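Local coordinates for protein cysteine desulfurase (Thermococcus onnurineus, PDB 5B89) that probably takes the sulfur from L-cysteine and hands it to an acceptor, releasing L-alanine, with pyridoxal 5'-phosphate as its cofactor, at residues A65-G70 against G287-G292; F97-F102 against I249-F254; E108-V113 against H135-P140. One frame throughout, in Å; residues are numbered along the deposited sequence.

Interaction 1: A65-G70 against G287-G292. With PLP (pyridoxal-5'-phosphate), chain D.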
loop_
_atom_site.group_PDB
_atom_site.type_symbol
_atom_site.label_atom_id
_atom_site.label_comp_id
_atom_site.label_asym_id
_atom_site.label_seq_id
_atom_site.Cartn_x
_atom_site.Cartn_y
_atom_site.Cartn_z
ATOM N N ALA B 65 10.975 4.551 12.420
ATOM C CA ALA B 65 10.549 3.515 13.297
ATOM C C ALA B 65 9.163 3.082 12.932
ATOM O O ALA B 65 8.565 3.723 12.194
ATOM C CB ALA B 65 10.552 4.022 14.740
ATOM N N ASN B 66 8.736 1.987 13.525
ATOM C CA ASN B 66 7.413 1.466 13.373
ATOM C C ASN B 66 6.510 2.192 14.400
ATOM O O ASN B 66 6.986 2.805 15.284
ATOM C CB ASN B 66 7.340 -0.060 13.491
ATOM C CG ASN B 66 6.274 -0.648 12.592
ATOM O OD1 ASN B 66 5.228 -0.060 12.429
ATOM N ND2 ASN B 66 6.514 -1.803 12.079
ATOM N N VAL B 67 5.209 2.096 14.220
ATOM C CA VAL B 67 4.295 2.801 15.079
ATOM C C VAL B 67 3.740 1.943 16.172
ATOM O O VAL B 67 4.447 1.185 16.744
ATOM C CB VAL B 67 3.206 3.480 14.242
ATOM C CG1 VAL B 67 3.829 4.546 13.402
ATOM C CG2 VAL B 67 2.498 2.516 13.306
ATOM N N HIS B 68 2.490 2.107 16.494
ATOM C CA HIS B 68 1.872 1.293 17.538
ATOM C C HIS B 68 2.444 1.463 18.929
ATOM O O HIS B 68 2.519 0.518 19.667
ATOM C CB HIS B 68 1.819 -0.181 17.158
ATOM C CG HIS B 68 0.846 -0.467 16.051
ATOM N ND1 HIS B 68 -0.523 -0.471 16.231
ATOM C CD2 HIS B 68 1.051 -0.711 14.739
ATOM C CE1 HIS B 68 -1.111 -0.727 15.078
ATOM N NE2 HIS B 68 -0.173 -0.858 14.155
ATOM N N ARG B 69 2.803 2.696 19.234
ATOM C CA ARG B 69 3.301 3.111 20.522
ATOM C C ARG B 69 4.332 2.222 21.195
ATOM O O ARG B 69 4.199 1.891 22.358
ATOM C CB ARG B 69 2.127 3.384 21.477
ATOM C CG ARG B 69 1.363 4.657 21.144
ATOM C CD ARG B 69 2.194 5.960 21.218
ATOM N NE ARG B 69 1.356 7.139 20.961
ATOM C CZ ARG B 69 1.805 8.357 20.690
ATOM N NH1 ARG B 69 3.115 8.572 20.618
ATOM N NH2 ARG B 69 0.938 9.347 20.429
ATOM N N GLY B 70 5.355 1.862 20.455
ATOM C CA GLY B 70 6.455 1.117 21.016
ATOM C C GLY B 70 7.041 2.043 22.065
ATOM O O GLY B 70 6.974 3.232 21.958
ATOM N N GLY B 287 -1.197 -4.905 9.497
ATOM C CA GLY B 287 0.254 -4.856 9.278
ATOM C C GLY B 287 0.785 -3.481 9.327
ATOM O O GLY B 287 0.033 -2.458 9.488
ATOM N N THR B 288 2.055 -3.309 9.192
ATOM C CA THR B 288 2.676 -2.042 9.239
ATOM C C THR B 288 2.143 -1.120 8.173
ATOM O O THR B 288 2.199 -1.418 7.001
ATOM C CB THR B 288 4.208 -2.175 9.009
ATOM O OG1 THR B 288 4.743 -3.085 10.010
ATOM C CG2 THR B 288 4.957 -0.896 9.027
ATOM N N PRO B 289 1.547 0.044 8.548
ATOM C CA PRO B 289 1.110 0.975 7.540
ATOM C C PRO B 289 2.130 1.586 6.697
ATOM O O PRO B 289 3.321 1.496 7.062
ATOM C CB PRO B 289 0.306 2.026 8.301
ATOM C CG PRO B 289 0.512 1.673 9.714
ATOM C CD PRO B 289 1.441 0.551 9.909
ATOM N N ASN B 290 1.759 2.291 5.617
ATOM C CA ASN B 290 2.708 3.084 4.933
ATOM C C ASN B 290 2.933 4.383 5.674
ATOM O O ASN B 290 2.372 5.446 5.337
ATOM C CB ASN B 290 2.264 3.385 3.532
ATOM C CG ASN B 290 3.278 4.044 2.734
ATOM O OD1 ASN B 290 4.353 4.375 3.206
ATOM N ND2 ASN B 290 2.984 4.307 1.409
ATOM N N ILE B 291 3.771 4.287 6.725
ATOM C CA ILE B 291 3.987 5.410 7.627
ATOM C C ILE B 291 4.551 6.596 6.869
ATOM O O ILE B 291 4.100 7.759 6.959
ATOM C CB ILE B 291 4.924 4.989 8.759
ATOM C CG1 ILE B 291 4.297 3.853 9.488
ATOM C CG2 ILE B 291 5.257 6.180 9.670
ATOM C CD1 ILE B 291 5.318 3.037 10.262
ATOM N N GLY B 292 5.575 6.405 6.028
ATOM C CA GLY B 292 6.152 7.452 5.258
ATOM C C GLY B 292 5.174 8.101 4.313
ATOM O O GLY B 292 5.220 9.289 4.106
HETATM N N1 PLP D . 5.159 -12.034 9.930
HETATM C C2 PLP D . 6.310 -11.905 10.562
HETATM C C2A PLP D . 7.104 -13.174 10.874
HETATM C C3 PLP D . 6.814 -10.582 10.954
HETATM O O3 PLP D . 7.988 -10.390 11.578
HETATM C C4 PLP D . 5.992 -9.440 10.515
HETATM C C4A PLP D . 6.379 -8.000 10.815
HETATM C C5 PLP D . 4.769 -9.756 9.789
HETATM C C6 PLP D . 4.387 -11.019 9.485
HETATM C C5A PLP D . 3.929 -8.586 9.330
HETATM O O4P PLP D . 4.814 -7.637 8.577
HETATM P P PLP D . 4.094 -6.276 8.155
HETATM O O1P PLP D . 3.837 -5.572 9.486
HETATM O O2P PLP D . 2.839 -6.616 7.564
HETATM O O3P PLP D . 5.074 -5.551 7.377
HETATM O O HOH W 1 -0.968 -2.047 11.984
#
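N66 meets T288 at the dimer interface of a fold-type I PLP enzyme, where one subunit lends residues to the cofactor phosphate of the other. The PLP here is also hydrogen-bonded to S107, Q213, S233 and H235 of the second subunit, so T288 reaches across to a neighbour's active site. From CB the N66 side chain leads to CG, which lies 3.8 Å from the methyl CG2 of T288. Its branch OD1 turns back on its own loop and takes the backbone N of V67 at 2.8 Å on a lone pair, which fixes the amide's rotation. The other branch, ND2, gives T288 OG1 a nearly straight bond (3.0 Å, 166°) that stays in the amide plane, and also bonds A44 O of the second subunit. T288 OG1 in turn donates to PLP O1P at 2.7 Å, making N66 a second-shell residue that probably helps orient the threonine hydroxyl; the N66 side chain also touches the bound alanine. Cut back to an alanine, this position would probably leave T288 OG1 without its amide donor and the N of V67 without its side-chain acceptor. Beside this polar chain, V67 and I291 meet tip to tip, V67 CG1 3.8 Å from I291 CD1. With V67 CG1 anti to the carbonyl carbon (chi1 -66°), CG2 is left to approach P289 CD. T288 grips the phosphate twice, for its backbone N also donates to PLP O1P, at 2.9 Å.

Interaction 2: F97-F102 against I249-F254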
loop_
_atom_site.group_PDB
_atom_site.type_symbol
_atom_site.label_atom_id
_atom_site.label_comp_id
_atom_site.label_asym_id
_atom_site.label_seq_id
_atom_site.Cartn_x
_atom_site.Cartn_y
_atom_site.Cartn_z
ATOM N N PHE B 97 -11.348 11.559 13.200
ATOM C CA PHE B 97 -10.094 10.728 13.188
ATOM C C PHE B 97 -10.380 9.297 12.970
ATOM O O PHE B 97 -9.719 8.651 12.095
ATOM C CB PHE B 97 -9.468 10.920 14.588
ATOM C CG PHE B 97 -8.145 10.175 14.776
ATOM C CD1 PHE B 97 -6.962 10.775 14.406
ATOM C CD2 PHE B 97 -8.111 8.932 15.353
ATOM C CE1 PHE B 97 -5.759 10.084 14.638
ATOM C CE2 PHE B 97 -6.897 8.243 15.526
ATOM C CZ PHE B 97 -5.768 8.871 15.187
ATOM N N GLU B 98 -11.276 8.664 13.705
ATOM C CA GLU B 98 -11.466 7.262 13.649
ATOM C C GLU B 98 -12.129 6.670 12.383
ATOM O O GLU B 98 -12.189 5.486 12.222
ATOM C CB GLU B 98 -12.241 6.762 14.868
ATOM C CG GLU B 98 -13.578 7.354 15.073
ATOM C CD GLU B 98 -13.489 8.554 16.016
ATOM O OE1 GLU B 98 -12.582 9.440 16.023
ATOM O OE2 GLU B 98 -14.601 8.625 16.710
ATOM N N GLU B 99 -12.622 7.614 11.584
ATOM C CA GLU B 99 -13.301 7.219 10.350
ATOM C C GLU B 99 -12.322 7.128 9.147
ATOM O O GLU B 99 -12.797 6.806 8.040
ATOM C CB GLU B 99 -14.391 8.219 9.989
ATOM C CG GLU B 99 -15.550 8.226 11.009
ATOM C CD GLU B 99 -16.554 9.384 10.865
ATOM O OE1 GLU B 99 -17.833 9.048 10.978
ATOM O OE2 GLU B 99 -16.148 10.526 10.575
ATOM N N ILE B 100 -11.054 7.454 9.378
ATOM C CA ILE B 100 -10.026 7.428 8.299
ATOM C C ILE B 100 -9.196 6.174 8.332
ATOM O O ILE B 100 -8.592 5.901 9.396
ATOM C CB ILE B 100 -9.146 8.646 8.339
ATOM C CG1 ILE B 100 -9.930 9.988 8.218
ATOM C CG2 ILE B 100 -7.997 8.565 7.360
ATOM C CD1 ILE B 100 -10.682 10.038 6.925
ATOM N N VAL B 101 -9.205 5.406 7.237
ATOM C CA VAL B 101 -8.365 4.193 7.099
ATOM C C VAL B 101 -7.381 4.467 5.961
ATOM O O VAL B 101 -7.753 4.913 4.872
ATOM C CB VAL B 101 -9.218 2.997 6.780
ATOM C CG1 VAL B 101 -8.466 1.685 6.456
ATOM C CG2 VAL B 101 -10.235 2.689 7.928
ATOM N N PHE B 102 -6.103 4.140 6.159
ATOM C CA PHE B 102 -5.138 4.213 5.096
ATOM C C PHE B 102 -5.056 2.906 4.347
ATOM O O PHE B 102 -5.000 1.806 4.890
ATOM C CB PHE B 102 -3.767 4.622 5.638
ATOM C CG PHE B 102 -3.706 6.034 6.136
ATOM C CD1 PHE B 102 -3.886 7.065 5.230
ATOM C CD2 PHE B 102 -3.433 6.370 7.461
ATOM C CE1 PHE B 102 -3.840 8.386 5.638
ATOM C CE2 PHE B 102 -3.349 7.700 7.843
ATOM C CZ PHE B 102 -3.492 8.706 6.956
ATOM N N ILE B 249 -14.806 5.703 6.317
ATOM C CA ILE B 249 -15.926 4.856 6.786
ATOM C C ILE B 249 -16.688 5.591 7.821
ATOM O O ILE B 249 -16.207 5.875 8.926
ATOM C CB ILE B 249 -15.427 3.556 7.390
ATOM C CG1 ILE B 249 -14.524 2.758 6.423
ATOM C CG2 ILE B 249 -16.583 2.728 7.915
ATOM C CD1 ILE B 249 -13.826 1.587 7.046
ATOM N N ARG B 250 -17.919 6.027 7.479
ATOM C CA ARG B 250 -18.708 6.727 8.514
ATOM C C ARG B 250 -19.047 5.793 9.705
ATOM O O ARG B 250 -19.286 4.623 9.556
ATOM C CB ARG B 250 -20.008 7.170 7.791
ATOM C CG ARG B 250 -20.899 8.064 8.657
ATOM C CD ARG B 250 -21.875 8.951 7.933
ATOM N NE ARG B 250 -22.860 8.092 7.526
ATOM C CZ ARG B 250 -24.033 7.892 8.177
ATOM N NH1 ARG B 250 -24.255 8.408 9.405
ATOM N NH2 ARG B 250 -24.974 7.107 7.599
ATOM N N GLU B 251 -18.949 6.439 10.866
ATOM C CA GLU B 251 -19.007 5.682 12.105
ATOM C C GLU B 251 -20.223 4.807 12.305
ATOM O O GLU B 251 -20.177 3.761 12.938
ATOM C CB GLU B 251 -18.798 6.616 13.307
ATOM C CG GLU B 251 -19.845 7.615 13.568
ATOM C CD GLU B 251 -19.570 8.530 14.783
ATOM O OE1 GLU B 251 -18.711 8.191 15.602
ATOM O OE2 GLU B 251 -20.210 9.577 14.828
ATOM N N GLU B 252 -21.352 5.239 11.710
ATOM C CA GLU B 252 -22.463 4.396 11.747
ATOM C C GLU B 252 -22.321 3.021 11.158
ATOM O O GLU B 252 -23.094 2.080 11.455
ATOM C CB GLU B 252 -23.679 5.114 11.221
ATOM C CG GLU B 252 -24.147 4.753 9.871
ATOM C CD GLU B 252 -25.643 5.092 9.690
ATOM O OE1 GLU B 252 -26.438 4.246 9.164
ATOM O OE2 GLU B 252 -26.028 6.227 10.074
ATOM N N PHE B 253 -21.291 2.750 10.292
ATOM C CA PHE B 253 -20.990 1.471 9.772
ATOM C C PHE B 253 -19.935 0.674 10.470
ATOM O O PHE B 253 -19.655 -0.439 10.041
ATOM C CB PHE B 253 -20.577 1.651 8.256
ATOM C CG PHE B 253 -21.729 2.168 7.455
ATOM C CD1 PHE B 253 -22.662 1.290 6.877
ATOM C CD2 PHE B 253 -21.929 3.525 7.380
ATOM C CE1 PHE B 253 -23.767 1.826 6.185
ATOM C CE2 PHE B 253 -23.037 4.004 6.722
ATOM C CZ PHE B 253 -23.914 3.162 6.148
ATOM N N PHE B 254 -19.432 1.162 11.613
ATOM C CA PHE B 254 -18.395 0.347 12.323
ATOM C C PHE B 254 -18.946 -1.018 12.755
ATOM O O PHE B 254 -18.167 -1.932 12.835
ATOM C CB PHE B 254 -17.874 1.121 13.489
ATOM C CG PHE B 254 -17.088 2.356 13.179
ATOM C CD1 PHE B 254 -16.576 2.678 11.877
ATOM C CD2 PHE B 254 -16.730 3.270 14.164
ATOM C CE1 PHE B 254 -15.761 3.775 11.720
ATOM C CE2 PHE B 254 -15.951 4.375 13.967
ATOM C CZ PHE B 254 -15.443 4.617 12.689
#
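I249 and E99 form the backbone link of this contact: I249 N donates to E99 O at 2.9 Å, almost straight (170°) and in the carbonyl plane. The I249 side chain meets V101 obliquely, CD1 against CG2 at 3.9 Å, a small apolar touch; F257 packs on I249 and F284 on V101. The first side-chain bond of R250 points away from 97-102, and its guanidinium goes to salt bridges with E252 and D228, while its CA lies beside the carboxylate of E99. At E251 the backbone N donates to E99 OE1 (2.8 Å, 154°), meeting the oxygen on its anti side and 15° out of the carboxylate plane. E99 gets there because its chain runs extended beyond CG, passing along the carbonyl of I249. Its other oxygen, OE2, accepts from the backbone N of K96, so the carboxylate ties the two turns together with both oxygens. E251 OE1 lies 4.3 Å from E98 OE2; K96, which forms a salt bridge with E251, probably eases this crowding of like charges. F254 closes the run. Its ring has E251 CA over the centre of one face and E98 CG at the edge, in plane, while CZ comes within 3.4 Å of E98 O at an oblique angle. The E98 chain bends at chi2 and crosses the ring at about a right angle. This is the end of an antiparallel strand pair, 100-103 at the margin of the seven-stranded sheet beside 245-249, with a 3-10 turn leading into 100-103 and another following 245-249, in the large domain of a fold-type I PLP enzyme.

Interaction 3: E108-V113 against H135-P140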
loop_
_atom_site.group_PDB
_atom_site.type_symbol
_atom_site.label_atom_id
_atom_site.label_comp_id
_atom_site.label_asym_id
_atom_site.label_seq_id
_atom_site.Cartn_x
_atom_site.Cartn_y
_atom_site.Cartn_z
ATOM N N GLU B 108 -7.765 0.036 -3.997
ATOM C CA GLU B 108 -7.815 -0.793 -2.784
ATOM C C GLU B 108 -9.035 -0.349 -1.943
ATOM O O GLU B 108 -9.845 -1.194 -1.527
ATOM C CB GLU B 108 -6.545 -0.775 -1.969
ATOM C CG GLU B 108 -6.622 -1.639 -0.724
ATOM C CD GLU B 108 -5.403 -1.473 0.212
ATOM O OE1 GLU B 108 -4.309 -1.195 -0.271
ATOM O OE2 GLU B 108 -5.527 -1.843 1.395
ATOM N N SER B 109 -9.174 0.970 -1.692
ATOM C CA SER B 109 -10.288 1.430 -0.884
ATOM C C SER B 109 -11.656 0.985 -1.394
ATOM O O SER B 109 -12.476 0.444 -0.592
ATOM C CB SER B 109 -10.294 2.933 -0.857
ATOM O OG SER B 109 -9.140 3.467 -0.227
ATOM N N LEU B 110 -11.895 1.075 -2.699
ATOM C CA LEU B 110 -13.215 0.676 -3.228
ATOM C C LEU B 110 -13.417 -0.828 -3.203
ATOM O O LEU B 110 -14.493 -1.290 -2.856
ATOM C CB LEU B 110 -13.384 1.190 -4.669
ATOM C CG LEU B 110 -13.451 2.713 -4.787
ATOM C CD1 LEU B 110 -13.283 3.186 -6.230
ATOM C CD2 LEU B 110 -14.718 3.337 -4.186
ATOM N N ASN B 111 -12.367 -1.579 -3.444
ATOM C CA ASN B 111 -12.452 -3.047 -3.301
ATOM C C ASN B 111 -12.768 -3.384 -1.852
ATOM O O ASN B 111 -13.542 -4.297 -1.597
ATOM C CB ASN B 111 -11.150 -3.734 -3.693
ATOM C CG ASN B 111 -11.095 -4.018 -5.184
ATOM O OD1 ASN B 111 -11.466 -5.113 -5.669
ATOM N ND2 ASN B 111 -10.593 -3.059 -5.962
ATOM N N LEU B 112 -12.134 -2.704 -0.875
ATOM C CA LEU B 112 -12.422 -2.977 0.549
ATOM C C LEU B 112 -13.867 -2.708 0.874
ATOM O O LEU B 112 -14.440 -3.452 1.698
ATOM C CB LEU B 112 -11.492 -2.197 1.467
ATOM C CG LEU B 112 -10.022 -2.569 1.396
ATOM C CD1 LEU B 112 -9.322 -1.610 2.355
ATOM C CD2 LEU B 112 -9.788 -4.024 1.702
ATOM N N VAL B 113 -14.452 -1.683 0.315
ATOM C CA VAL B 113 -15.880 -1.428 0.552
ATOM C C VAL B 113 -16.695 -2.613 0.079
ATOM O O VAL B 113 -17.586 -3.072 0.855
ATOM C CB VAL B 113 -16.378 -0.111 -0.070
ATOM C CG1 VAL B 113 -17.910 0.117 0.120
ATOM C CG2 VAL B 113 -15.601 1.076 0.443
ATOM N N HIS B 135 -12.656 1.799 -14.027
ATOM C CA HIS B 135 -12.760 0.361 -13.775
ATOM C C HIS B 135 -12.693 0.047 -12.282
ATOM O O HIS B 135 -13.312 -0.968 -11.831
ATOM C CB HIS B 135 -11.724 -0.395 -14.520
ATOM C CG HIS B 135 -11.849 -0.241 -16.024
ATOM N ND1 HIS B 135 -10.770 -0.342 -16.875
ATOM C CD2 HIS B 135 -12.909 0.107 -16.772
ATOM C CE1 HIS B 135 -11.192 -0.128 -18.132
ATOM N NE2 HIS B 135 -12.464 0.209 -18.089
ATOM N N SER B 136 -11.975 0.813 -11.482
ATOM C CA SER B 136 -11.884 0.513 -10.056
ATOM C C SER B 136 -13.169 0.768 -9.293
ATOM O O SER B 136 -13.345 0.249 -8.265
ATOM C CB SER B 136 -10.745 1.259 -9.402
ATOM O OG SER B 136 -9.528 0.769 -9.837
ATOM N N ASP B 137 -14.048 1.562 -9.855
ATOM C CA ASP B 137 -15.367 1.793 -9.256
ATOM C C ASP B 137 -16.459 1.060 -10.043
ATOM O O ASP B 137 -17.571 1.428 -9.940
ATOM C CB ASP B 137 -15.731 3.271 -9.095
ATOM C CG ASP B 137 -16.884 3.493 -8.065
ATOM O OD1 ASP B 137 -16.990 2.688 -7.169
ATOM O OD2 ASP B 137 -17.632 4.446 -8.206
ATOM N N LEU B 138 -16.079 0.060 -10.806
ATOM C CA LEU B 138 -17.028 -0.725 -11.572
ATOM C C LEU B 138 -16.858 -2.206 -11.309
ATOM O O LEU B 138 -17.768 -2.834 -10.885
ATOM C CB LEU B 138 -16.878 -0.417 -13.047
ATOM C CG LEU B 138 -17.751 -1.243 -13.955
ATOM C CD1 LEU B 138 -19.178 -1.081 -13.537
ATOM C CD2 LEU B 138 -17.578 -0.841 -15.393
ATOM N N LEU B 139 -15.672 -2.720 -11.532
ATOM C CA LEU B 139 -15.402 -4.120 -11.378
ATOM C C LEU B 139 -15.765 -4.688 -10.032
ATOM O O LEU B 139 -16.321 -5.780 -9.973
ATOM C CB LEU B 139 -13.939 -4.442 -11.742
ATOM C CG LEU B 139 -13.657 -4.829 -13.173
ATOM C CD1 LEU B 139 -14.077 -3.751 -14.131
ATOM C CD2 LEU B 139 -12.190 -5.187 -13.322
ATOM N N PRO B 140 -15.419 -4.029 -8.896
ATOM C CA PRO B 140 -15.843 -4.644 -7.658
ATOM C C PRO B 140 -17.346 -4.836 -7.559
ATOM O O PRO B 140 -17.778 -5.832 -6.912
ATOM C CB PRO B 140 -15.264 -3.693 -6.567
ATOM C CG PRO B 140 -14.123 -3.006 -7.280
ATOM C CD PRO B 140 -14.627 -2.811 -8.688
#
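L110 provides most of the apolar contact, leaning from helix 106-117 onto the turn that leads into helix 139-148. Its CD1 rests 3.8 Å from D137 CB, and the two side chains cross at about a right angle. CD2 lies beside the carboxylate, 3.8 Å from D137 OD1. L110 sends CG alongside its backbone N, away from its own C=O (chi1 -66°), which carries both methyls out to D137, while V208, D210 and A231 of the central sheet touch the same leucine. One turn-side carbonyl comes under the leucine as well: S136 O is 3.6 Å from L110 CD1, is buried by the contact and has no hydrogen-bonding partner in the model. The second packing pair brings the amide of N111 against P140 CG, which is 3.8 Å from N111 OD1, the two side chains crossing at about a right angle. These two helices belong to the large PLP-binding domain of the fold-type I family, and the residues just before each segment, S107 and H134, bind the cofactor. No hydrogen bond joins the two segments; their polar side chains find partners outside them. N111 ND2 donates to S107 O and to I262 O of the second subunit. S136 OG is hydrogen-bonded to S107 OG and to G264 N of the second subunit, which puts S136 next to S107 in the second shell of the cofactor site. D137 OD1 accepts from W141 NE1, holding the carboxylate beside the leucine methyls. Within the turn, H135 O takes two backbone donors, L138 N at 3.1 Å and L139 N at 3.0 Å.

In the fold
Along the chain, interaction 3 is nested inside the loop closed by interaction 2, which is itself nested inside that of interaction 1. Interactions 1 and 3 are buried and both touch the second subunit; interaction 2 is partly buried and is touched by no other protein chain. Strand 100-103 runs on into helix 106-117, joining interactions 2 and 3, whose centres are about 17 Å apart. Chemistry follows place: a polar relay to a cofactor held mainly by the partner subunit in 1, backbone and carboxylate bonds at a sheet margin in 2, and van der Waals packing beside this subunit's own cofactor site in 3.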